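Local atomic coordinates of probable benzoylformate decarboxylase (Rhodococcus jostii, PDB entry 7ORX), a protein that belongs to the thiamine diphosphate-dependent enzyme family and binds thiamine diphosphate in a four-chain assembly. Residues M4-Y12 / D165-S174; S93-R104 / G155-D165. All blocks are in the same frame, centred on the assembly; numbering follows the deposited sequence.

From the N terminus, the chain first lays down residues 4-12, which lead into helix 7-17 and whose partner segment begins 153 residues after their end. Strand 95-101 follows as an inner strand of a six-stranded parallel sheet; after helix 138-149 the chain returns as strand 157-162 beside it, and this pairing closes the loop of interaction 2. Residues 165-174 then leave the sheet and meet the N-terminal segment, closing the larger loop of interaction 1, in which interaction 2 is nested. Asp165 belongs to both contacts, whose centres lie about 16 Å apart, and Trp166 CZ2 packs on Val161 CG1 at 3.6 Å. Together they tie the first helix to the sheet.

Interaction 1 (M4-Y12 / D165-S174)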
loop_
_atom_site.group_PDB
_atom_site.type_symbol
_atom_site.label_atom_id
_atom_site.label_comp_id
_atom_site.label_asym_id
_atom_site.label_seq_id
_atom_site.Cartn_x
_atom_site.Cartn_y
_atom_site.Cartn_z
ATOM N N MET C 4 -22.919 21.806 23.333
ATOM C CA MET C 4 -22.450 21.757 21.908
ATOM C C MET C 4 -21.017 22.272 21.750
ATOM O O MET C 4 -20.809 23.471 21.924
ATOM C CB MET C 4 -23.337 22.673 21.051
ATOM C CG MET C 4 -23.382 24.169 21.538
ATOM S SD MET C 4 -24.963 25.071 21.232
ATOM C CE MET C 4 -25.042 26.320 22.522
ATOM N N ALA C 5 -20.075 21.413 21.372
ATOM C CA ALA C 5 -18.637 21.738 21.185
ATOM C C ALA C 5 -18.277 21.364 19.744
ATOM O O ALA C 5 -18.887 20.390 19.275
ATOM C CB ALA C 5 -17.814 20.952 22.186
ATOM N N THR C 6 -17.314 22.026 19.085
ATOM C CA THR C 6 -16.849 21.648 17.718
ATOM C C THR C 6 -15.667 20.670 17.809
ATOM O O THR C 6 -15.079 20.477 18.913
ATOM C CB THR C 6 -16.478 22.847 16.838
ATOM O OG1 THR C 6 -15.391 23.517 17.468
ATOM C CG2 THR C 6 -17.619 23.818 16.611
ATOM N N VAL C 7 -15.367 20.032 16.691
ATOM C CA VAL C 7 -14.280 19.026 16.602
ATOM C C VAL C 7 -12.956 19.728 16.961
ATOM O O VAL C 7 -12.126 19.131 17.658
ATOM C CB VAL C 7 -14.287 18.386 15.206
ATOM C CG1 VAL C 7 -12.988 17.711 14.890
ATOM C CG2 VAL C 7 -15.441 17.405 15.065
ATOM N N SER C 8 -12.791 20.969 16.520
ATOM C CA SER C 8 -11.670 21.881 16.866
ATOM C C SER C 8 -11.600 22.077 18.405
ATOM O O SER C 8 -10.520 21.902 18.986
ATOM C CB SER C 8 -11.830 23.185 16.094
ATOM O OG SER C 8 -10.889 24.169 16.514
ATOM N N GLU C 9 -12.710 22.394 19.077
ATOM C CA GLU C 9 -12.672 22.720 20.526
ATOM C C GLU C 9 -12.247 21.481 21.307
ATOM O O GLU C 9 -11.477 21.607 22.274
ATOM C CB GLU C 9 -14.018 23.245 21.000
ATOM C CG GLU C 9 -14.390 24.575 20.367
ATOM C CD GLU C 9 -15.775 25.116 20.708
ATOM O OE1 GLU C 9 -16.768 24.321 20.766
ATOM O OE2 GLU C 9 -15.872 26.339 20.853
ATOM N N VAL C 10 -12.712 20.312 20.889
ATOM C CA VAL C 10 -12.438 19.065 21.646
ATOM C C VAL C 10 -10.999 18.625 21.383
ATOM O O VAL C 10 -10.333 18.138 22.328
ATOM C CB VAL C 10 -13.442 17.962 21.291
ATOM C CG1 VAL C 10 -13.070 16.665 21.988
ATOM C CG2 VAL C 10 -14.847 18.365 21.657
ATOM N N THR C 11 -10.565 18.731 20.126
ATOM C CA THR C 11 -9.193 18.365 19.684
ATOM C C THR C 11 -8.176 19.173 20.502
ATOM O O THR C 11 -7.307 18.544 21.101
ATOM C CB THR C 11 -9.017 18.558 18.176
ATOM O OG1 THR C 11 -9.940 17.717 17.487
ATOM C CG2 THR C 11 -7.612 18.234 17.709
ATOM N N TYR C 12 -8.349 20.499 20.589
ATOM C CA TYR C 12 -7.472 21.426 21.360
ATOM C C TYR C 12 -7.541 21.102 22.854
ATOM O O TYR C 12 -6.480 21.078 23.493
ATOM C CB TYR C 12 -7.785 22.887 21.054
ATOM C CG TYR C 12 -7.083 23.408 19.822
ATOM C CD1 TYR C 12 -5.703 23.449 19.768
ATOM C CD2 TYR C 12 -7.785 23.848 18.707
ATOM C CE1 TYR C 12 -5.039 23.912 18.641
ATOM C CE2 TYR C 12 -7.153 24.324 17.579
ATOM C CZ TYR C 12 -5.761 24.362 17.544
ATOM O OH TYR C 12 -5.072 24.843 16.457
ATOM N N ASP C 165 -13.836 19.588 8.572
ATOM C CA ASP C 165 -14.183 18.703 9.719
ATOM C C ASP C 165 -14.086 19.489 11.025
ATOM O O ASP C 165 -14.816 19.143 11.953
ATOM C CB ASP C 165 -13.270 17.483 9.812
ATOM C CG ASP C 165 -13.578 16.400 8.787
ATOM O OD1 ASP C 165 -14.610 16.552 8.035
ATOM O OD2 ASP C 165 -12.801 15.380 8.757
ATOM N N TRP C 166 -13.227 20.509 11.084
ATOM C CA TRP C 166 -12.899 21.205 12.354
ATOM C C TRP C 166 -14.139 21.933 12.899
ATOM O O TRP C 166 -14.289 22.044 14.095
ATOM C CB TRP C 166 -11.728 22.147 12.121
ATOM C CG TRP C 166 -10.473 21.415 11.789
ATOM C CD1 TRP C 166 -9.757 21.472 10.627
ATOM C CD2 TRP C 166 -9.785 20.496 12.643
ATOM N NE1 TRP C 166 -8.667 20.647 10.701
ATOM C CE2 TRP C 166 -8.649 20.044 11.928
ATOM C CE3 TRP C 166 -10.002 20.049 13.944
ATOM C CZ2 TRP C 166 -7.757 19.121 12.465
ATOM C CZ3 TRP C 166 -9.100 19.163 14.490
ATOM C CH2 TRP C 166 -7.993 18.703 13.753
ATOM N N ALA C 167 -14.994 22.395 11.999
ATOM C CA ALA C 167 -16.185 23.220 12.264
ATOM C C ALA C 167 -17.371 22.308 12.586
ATOM O O ALA C 167 -18.369 22.811 13.141
ATOM C CB ALA C 167 -16.478 24.087 11.062
ATOM N N ALA C 168 -17.302 21.011 12.289
ATOM C CA ALA C 168 -18.438 20.084 12.530
ATOM C C ALA C 168 -18.697 19.929 14.032
ATOM O O ALA C 168 -17.750 20.116 14.828
ATOM C CB ALA C 168 -18.166 18.746 11.884
ATOM N N GLU C 169 -19.938 19.589 14.397
ATOM C CA GLU C 169 -20.300 19.340 15.813
ATOM C C GLU C 169 -19.533 18.096 16.275
ATOM O O GLU C 169 -19.493 17.124 15.520
ATOM C CB GLU C 169 -21.809 19.185 15.973
ATOM C CG GLU C 169 -22.296 19.184 17.427
ATOM C CD GLU C 169 -23.715 18.611 17.654
ATOM O OE1 GLU C 169 -24.184 17.833 16.773
ATOM O OE2 GLU C 169 -24.382 18.944 18.709
ATOM N N ALA C 170 -18.909 18.149 17.453
ATOM C CA ALA C 170 -18.179 17.013 18.057
ATOM C C ALA C 170 -19.174 16.033 18.653
ATOM O O ALA C 170 -20.182 16.467 19.191
ATOM C CB ALA C 170 -17.232 17.492 19.127
ATOM N N PRO C 171 -18.845 14.719 18.699
ATOM C CA PRO C 171 -19.708 13.709 19.285
ATOM C C PRO C 171 -19.926 13.880 20.782
ATOM O O PRO C 171 -19.021 14.257 21.517
ATOM C CB PRO C 171 -18.951 12.378 19.109
ATOM C CG PRO C 171 -17.972 12.654 18.046
ATOM C CD PRO C 171 -17.580 14.101 18.288
ATOM N N PRO C 172 -21.154 13.564 21.243
ATOM C CA PRO C 172 -21.494 13.649 22.663
ATOM C C PRO C 172 -20.477 13.103 23.682
ATOM O O PRO C 172 -20.309 13.745 24.699
ATOM C CB PRO C 172 -22.751 12.780 22.676
ATOM C CG PRO C 172 -23.425 13.129 21.357
ATOM C CD PRO C 172 -22.283 13.178 20.376
ATOM N N GLU C 173 -19.835 11.961 23.400
ATOM C CA GLU C 173 -19.162 11.109 24.425
ATOM C C GLU C 173 -17.665 11.431 24.532
ATOM O O GLU C 173 -16.866 10.464 24.673
ATOM C CB GLU C 173 -19.387 9.624 24.106
ATOM C CG GLU C 173 -20.751 9.099 24.570
ATOM C CD GLU C 173 -20.856 8.785 26.059
ATOM O OE1 GLU C 173 -21.855 9.197 26.719
ATOM O OE2 GLU C 173 -19.955 8.088 26.562
ATOM N N SER C 174 -17.310 12.725 24.564
ATOM C CA SER C 174 -15.937 13.238 24.305
ATOM C C SER C 174 -15.227 13.658 25.609
ATOM O O SER C 174 -13.989 13.800 25.572
ATOM C CB SER C 174 -15.965 14.373 23.280
ATOM O OG SER C 174 -16.310 13.902 21.974
#
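Val7 and Trp166 cross at about a right angle, with Val7 CG1 3.9 Å from Trp166 CE3, approaching the indole obliquely. The side chain of Thr11, one helical turn on, crosses that of Trp166 at a similar angle, with OG1 at the ring edge, in its plane, 3.4 Å from Trp166 CZ3. Thr11 OG1 sits beside the backbone N (chi1 -61°), which lets it donate to Val7 O at 2.6 Å; that oxygen also accepts from Thr11 N on the opposite face of its carbonyl plane. Val10 CG2 presses on Ala170 CB at 3.6 Å, while Val10 CG1 reaches Ser174 CB.

Three backbone bonds hold the segments together, beside a single bridge between Thr6 and Glu169. Ala170 N donates to Ala5 O at 2.9 Å, Val7 N to Ala168 O, and Ser8 N to Trp166 O at 3.0 Å, so loop carbonyls serve the first helical turn. Thr6 and Glu9 form a capping box, Thr6 N bound to Glu9 OE1 and Glu9 N bonding weakly to Thr6 OG1. From helix 138-149, Val138 and Pro139 touch Val7 and Ile142 touches Thr11. Residues 165-174 lead from strand 157-162 of the parallel sheet of the N-terminal thiamine diphosphate-binding domain to helix 175-179.

Interaction 2 (S93-R104 / G155-D165); sequences SPLVVTAGQQVR and GPVYVSVPYDD
Val97 and Tyr158 meet on one face of a parallel strand pair, Val97 CG1 lying 3.9 Å from Tyr158 CD1. With CG anti to the backbone N (chi1 -179°), the tyrosine ring extends to Ala99 CB, 3.6 Å from Tyr158 CZ. On the other face Val96 and Val157 lie side by side. Six backbone bonds run from Val157 N to Leu95 O through Gln101 N to Val161 O, all at 2.9-3.0 Å, and a weak seventh joins Tyr163 N to Gln101 O. Strands 95-101 and 157-162 are adjacent inner strands of the six-stranded parallel sheet of the N-terminal thiamine diphosphate-binding domain, buried and flanked by strand 68-73 and helix 138-149.

Past the strand ends the regular pairing gives way to side-chain contacts. Val103 CG2 makes a CH-pi contact over one face of Tyr163, 3.8 Å from the ring centroid, and the two residues pack on Tyr286 and Leu471 of a neighbouring subunit. Partly exposed Asp164 marks the more open side, its OD1 accepting from Arg104 N at 3.0 Å.

The same Arg104 grips Asp165 side-on: NE meets OD1 at 3.1 Å and NH2 meets OD2 at 2.7 Å. Both oxygens use syn lone pairs, the groups are 12° from coplanar, and Pro162 CG covers one guanidinium face. Arg104 NH2 also donates to Pro132 O. This pairing fixes the guanidinium's rotation and probably keeps buried Asp165 ionised.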
loop_
_atom_site.group_PDB
_atom_site.type_symbol
_atom_site.label_atom_id
_atom_site.label_comp_id
_atom_site.label_asym_id
_atom_site.label_seq_id
_atom_site.Cartn_x
_atom_site.Cartn_y
_atom_site.Cartn_z
ATOM N N SER C 93 10.875 8.150 17.736
ATOM C CA SER C 93 10.398 9.502 18.083
ATOM C C SER C 93 8.889 9.598 17.908
ATOM O O SER C 93 8.380 9.369 16.803
ATOM C CB SER C 93 11.129 10.532 17.281
ATOM O OG SER C 93 12.201 11.039 18.077
ATOM N N PRO C 94 8.145 9.884 19.000
ATOM C CA PRO C 94 6.691 9.950 18.953
ATOM C C PRO C 94 6.129 11.230 18.351
ATOM O O PRO C 94 5.381 11.880 19.002
ATOM C CB PRO C 94 6.296 9.821 20.434
ATOM C CG PRO C 94 7.454 10.373 21.183
ATOM C CD PRO C 94 8.676 10.027 20.359
ATOM N N LEU C 95 6.484 11.560 17.114
ATOM C CA LEU C 95 5.875 12.690 16.372
ATOM C C LEU C 95 4.442 12.323 15.998
ATOM O O LEU C 95 4.209 11.238 15.417
ATOM C CB LEU C 95 6.641 12.959 15.080
ATOM C CG LEU C 95 8.125 13.280 15.236
ATOM C CD1 LEU C 95 8.718 13.710 13.879
ATOM C CD2 LEU C 95 8.339 14.378 16.262
ATOM N N VAL C 96 3.521 13.241 16.224
ATOM C CA VAL C 96 2.116 13.124 15.761
ATOM C C VAL C 96 1.957 14.106 14.603
ATOM O O VAL C 96 1.917 15.306 14.847
ATOM C CB VAL C 96 1.200 13.467 16.927
ATOM C CG1 VAL C 96 -0.236 13.379 16.489
ATOM C CG2 VAL C 96 1.506 12.598 18.126
ATOM N N VAL C 97 1.939 13.631 13.379
ATOM C CA VAL C 97 1.951 14.552 12.221
ATOM C C VAL C 97 0.531 14.644 11.684
ATOM O O VAL C 97 0.069 13.648 11.146
ATOM C CB VAL C 97 2.888 13.995 11.148
ATOM C CG1 VAL C 97 2.971 14.900 9.931
ATOM C CG2 VAL C 97 4.254 13.694 11.721
ATOM N N THR C 98 -0.129 15.795 11.823
ATOM C CA THR C 98 -1.429 16.090 11.178
ATOM C C THR C 98 -1.196 16.864 9.868
ATOM O O THR C 98 -0.336 17.747 9.810
ATOM C CB THR C 98 -2.334 16.875 12.122
ATOM O OG1 THR C 98 -1.787 18.186 12.230
ATOM C CG2 THR C 98 -2.418 16.266 13.506
ATOM N N ALA C 99 -1.979 16.556 8.845
ATOM C CA ALA C 99 -1.941 17.251 7.548
ATOM C C ALA C 99 -3.341 17.776 7.235
ATOM O O ALA C 99 -4.301 17.057 7.443
ATOM C CB ALA C 99 -1.459 16.285 6.499
ATOM N N GLY C 100 -3.450 19.009 6.766
ATOM C CA GLY C 100 -4.687 19.525 6.171
ATOM C C GLY C 100 -5.060 18.761 4.910
ATOM O O GLY C 100 -4.196 18.419 4.098
ATOM N N GLN C 101 -6.346 18.529 4.719
ATOM C CA GLN C 101 -6.887 17.920 3.485
ATOM C C GLN C 101 -7.978 18.845 2.961
ATOM O O GLN C 101 -8.510 19.649 3.721
ATOM C CB GLN C 101 -7.349 16.502 3.791
ATOM C CG GLN C 101 -8.206 15.872 2.724
ATOM C CD GLN C 101 -7.386 15.524 1.500
ATOM O OE1 GLN C 101 -7.032 16.406 0.700
ATOM N NE2 GLN C 101 -7.107 14.231 1.344
ATOM N N GLN C 102 -8.266 18.734 1.681
ATOM C CA GLN C 102 -9.254 19.569 0.960
ATOM C C GLN C 102 -10.656 19.238 1.502
ATOM O O GLN C 102 -10.811 18.277 2.265
ATOM C CB GLN C 102 -8.944 19.286 -0.510
ATOM C CG GLN C 102 -9.705 20.085 -1.540
ATOM C CD GLN C 102 -9.520 21.573 -1.445
ATOM O OE1 GLN C 102 -10.398 22.284 -0.975
ATOM N NE2 GLN C 102 -8.417 22.054 -1.957
ATOM N N VAL C 103 -11.645 20.063 1.220
ATOM C CA VAL C 103 -13.030 19.834 1.717
ATOM C C VAL C 103 -13.443 18.398 1.369
ATOM O O VAL C 103 -13.208 17.963 0.260
ATOM C CB VAL C 103 -13.999 20.891 1.152
ATOM C CG1 VAL C 103 -15.449 20.493 1.227
ATOM C CG2 VAL C 103 -13.803 22.218 1.853
ATOM N N ARG C 104 -14.083 17.712 2.301
ATOM C CA ARG C 104 -14.355 16.252 2.277
ATOM C C ARG C 104 -15.138 15.873 1.007
ATOM O O ARG C 104 -14.729 14.913 0.351
ATOM C CB ARG C 104 -15.063 15.909 3.589
ATOM C CG ARG C 104 -15.161 14.423 3.834
ATOM C CD ARG C 104 -15.759 14.148 5.197
ATOM N NE ARG C 104 -14.724 14.066 6.211
ATOM C CZ ARG C 104 -13.985 12.980 6.485
ATOM N NH1 ARG C 104 -14.171 11.850 5.823
ATOM N NH2 ARG C 104 -13.038 13.027 7.416
ATOM N N GLY C 155 7.107 5.760 17.965
ATOM C CA GLY C 155 7.325 6.159 16.564
ATOM C C GLY C 155 6.277 7.116 16.020
ATOM O O GLY C 155 5.263 7.424 16.631
ATOM N N PRO C 156 6.541 7.644 14.822
ATOM C CA PRO C 156 5.666 8.628 14.215
ATOM C C PRO C 156 4.372 8.081 13.612
ATOM O O PRO C 156 4.347 6.963 13.092
ATOM C CB PRO C 156 6.562 9.235 13.119
ATOM C CG PRO C 156 7.493 8.128 12.748
ATOM C CD PRO C 156 7.732 7.349 14.019
ATOM N N VAL C 157 3.342 8.919 13.660
ATOM C CA VAL C 157 1.938 8.593 13.248
ATOM C C VAL C 157 1.441 9.751 12.376
ATOM O O VAL C 157 1.934 10.872 12.558
ATOM C CB VAL C 157 1.071 8.399 14.502
ATOM C CG1 VAL C 157 1.695 7.373 15.406
ATOM C CG2 VAL C 157 0.946 9.678 15.288
ATOM N N TYR C 158 0.511 9.513 11.469
ATOM C CA TYR C 158 0.033 10.542 10.530
ATOM C C TYR C 158 -1.487 10.520 10.503
ATOM O O TYR C 158 -2.040 9.470 10.442
ATOM C CB TYR C 158 0.566 10.246 9.141
ATOM C CG TYR C 158 0.199 11.217 8.046
ATOM C CD1 TYR C 158 0.862 12.419 7.874
ATOM C CD2 TYR C 158 -0.727 10.865 7.094
ATOM C CE1 TYR C 158 0.560 13.275 6.826
ATOM C CE2 TYR C 158 -1.036 11.697 6.033
ATOM C CZ TYR C 158 -0.375 12.902 5.883
ATOM O OH TYR C 158 -0.703 13.709 4.830
ATOM N N VAL C 159 -2.105 11.688 10.534
ATOM C CA VAL C 159 -3.572 11.863 10.526
ATOM C C VAL C 159 -3.860 12.957 9.504
ATOM O O VAL C 159 -3.364 14.064 9.715
ATOM C CB VAL C 159 -4.077 12.255 11.919
ATOM C CG1 VAL C 159 -5.562 12.492 11.867
ATOM C CG2 VAL C 159 -3.731 11.217 12.961
ATOM N N SER C 160 -4.632 12.669 8.455
ATOM C CA SER C 160 -5.022 13.673 7.425
ATOM C C SER C 160 -6.438 14.110 7.745
ATOM O O SER C 160 -7.242 13.243 7.792
ATOM C CB SER C 160 -4.885 13.088 6.017
ATOM O OG SER C 160 -5.633 13.795 5.039
ATOM N N VAL C 161 -6.709 15.391 7.985
ATOM C CA VAL C 161 -8.065 15.880 8.384
ATOM C C VAL C 161 -8.553 16.898 7.347
ATOM O O VAL C 161 -7.898 17.929 7.124
ATOM C CB VAL C 161 -8.059 16.485 9.797
ATOM C CG1 VAL C 161 -9.452 16.939 10.162
ATOM C CG2 VAL C 161 -7.440 15.545 10.814
ATOM N N PRO C 162 -9.693 16.618 6.663
ATOM C CA PRO C 162 -10.330 17.577 5.770
ATOM C C PRO C 162 -10.702 18.837 6.551
ATOM O O PRO C 162 -11.166 18.737 7.691
ATOM C CB PRO C 162 -11.578 16.853 5.257
ATOM C CG PRO C 162 -11.278 15.387 5.415
ATOM C CD PRO C 162 -10.360 15.312 6.609
ATOM N N TYR C 163 -10.484 20.002 5.958
ATOM C CA TYR C 163 -10.443 21.246 6.757
ATOM C C TYR C 163 -11.855 21.558 7.265
ATOM O O TYR C 163 -11.997 22.122 8.356
ATOM C CB TYR C 163 -9.708 22.333 5.975
ATOM C CG TYR C 163 -10.438 23.083 4.897
ATOM C CD1 TYR C 163 -11.514 23.910 5.158
ATOM C CD2 TYR C 163 -9.933 23.074 3.607
ATOM C CE1 TYR C 163 -12.108 24.650 4.148
ATOM C CE2 TYR C 163 -10.503 23.815 2.589
ATOM C CZ TYR C 163 -11.601 24.600 2.852
ATOM O OH TYR C 163 -12.111 25.276 1.778
ATOM N N ASP C 164 -12.881 21.127 6.538
ATOM C CA ASP C 164 -14.293 21.368 6.909
ATOM C C ASP C 164 -14.668 20.532 8.144
ATOM O O ASP C 164 -15.736 20.790 8.727
ATOM C CB ASP C 164 -15.227 21.166 5.709
ATOM C CG ASP C 164 -15.254 19.773 5.087
ATOM O OD1 ASP C 164 -14.143 19.189 4.890
ATOM O OD2 ASP C 164 -16.411 19.278 4.749
ATOM N N ASP C 165 -13.836 19.588 8.572
ATOM C CA ASP C 165 -14.183 18.703 9.719
ATOM C C ASP C 165 -14.086 19.489 11.025
ATOM O O ASP C 165 -14.816 19.143 11.953
ATOM C CB ASP C 165 -13.270 17.483 9.812
ATOM C CG ASP C 165 -13.578 16.400 8.787
ATOM O OD1 ASP C 165 -14.610 16.552 8.035
ATOM O OD2 ASP C 165 -12.801 15.380 8.757
HETATM O O HOH W 1 -3.469 15.186 3.734
#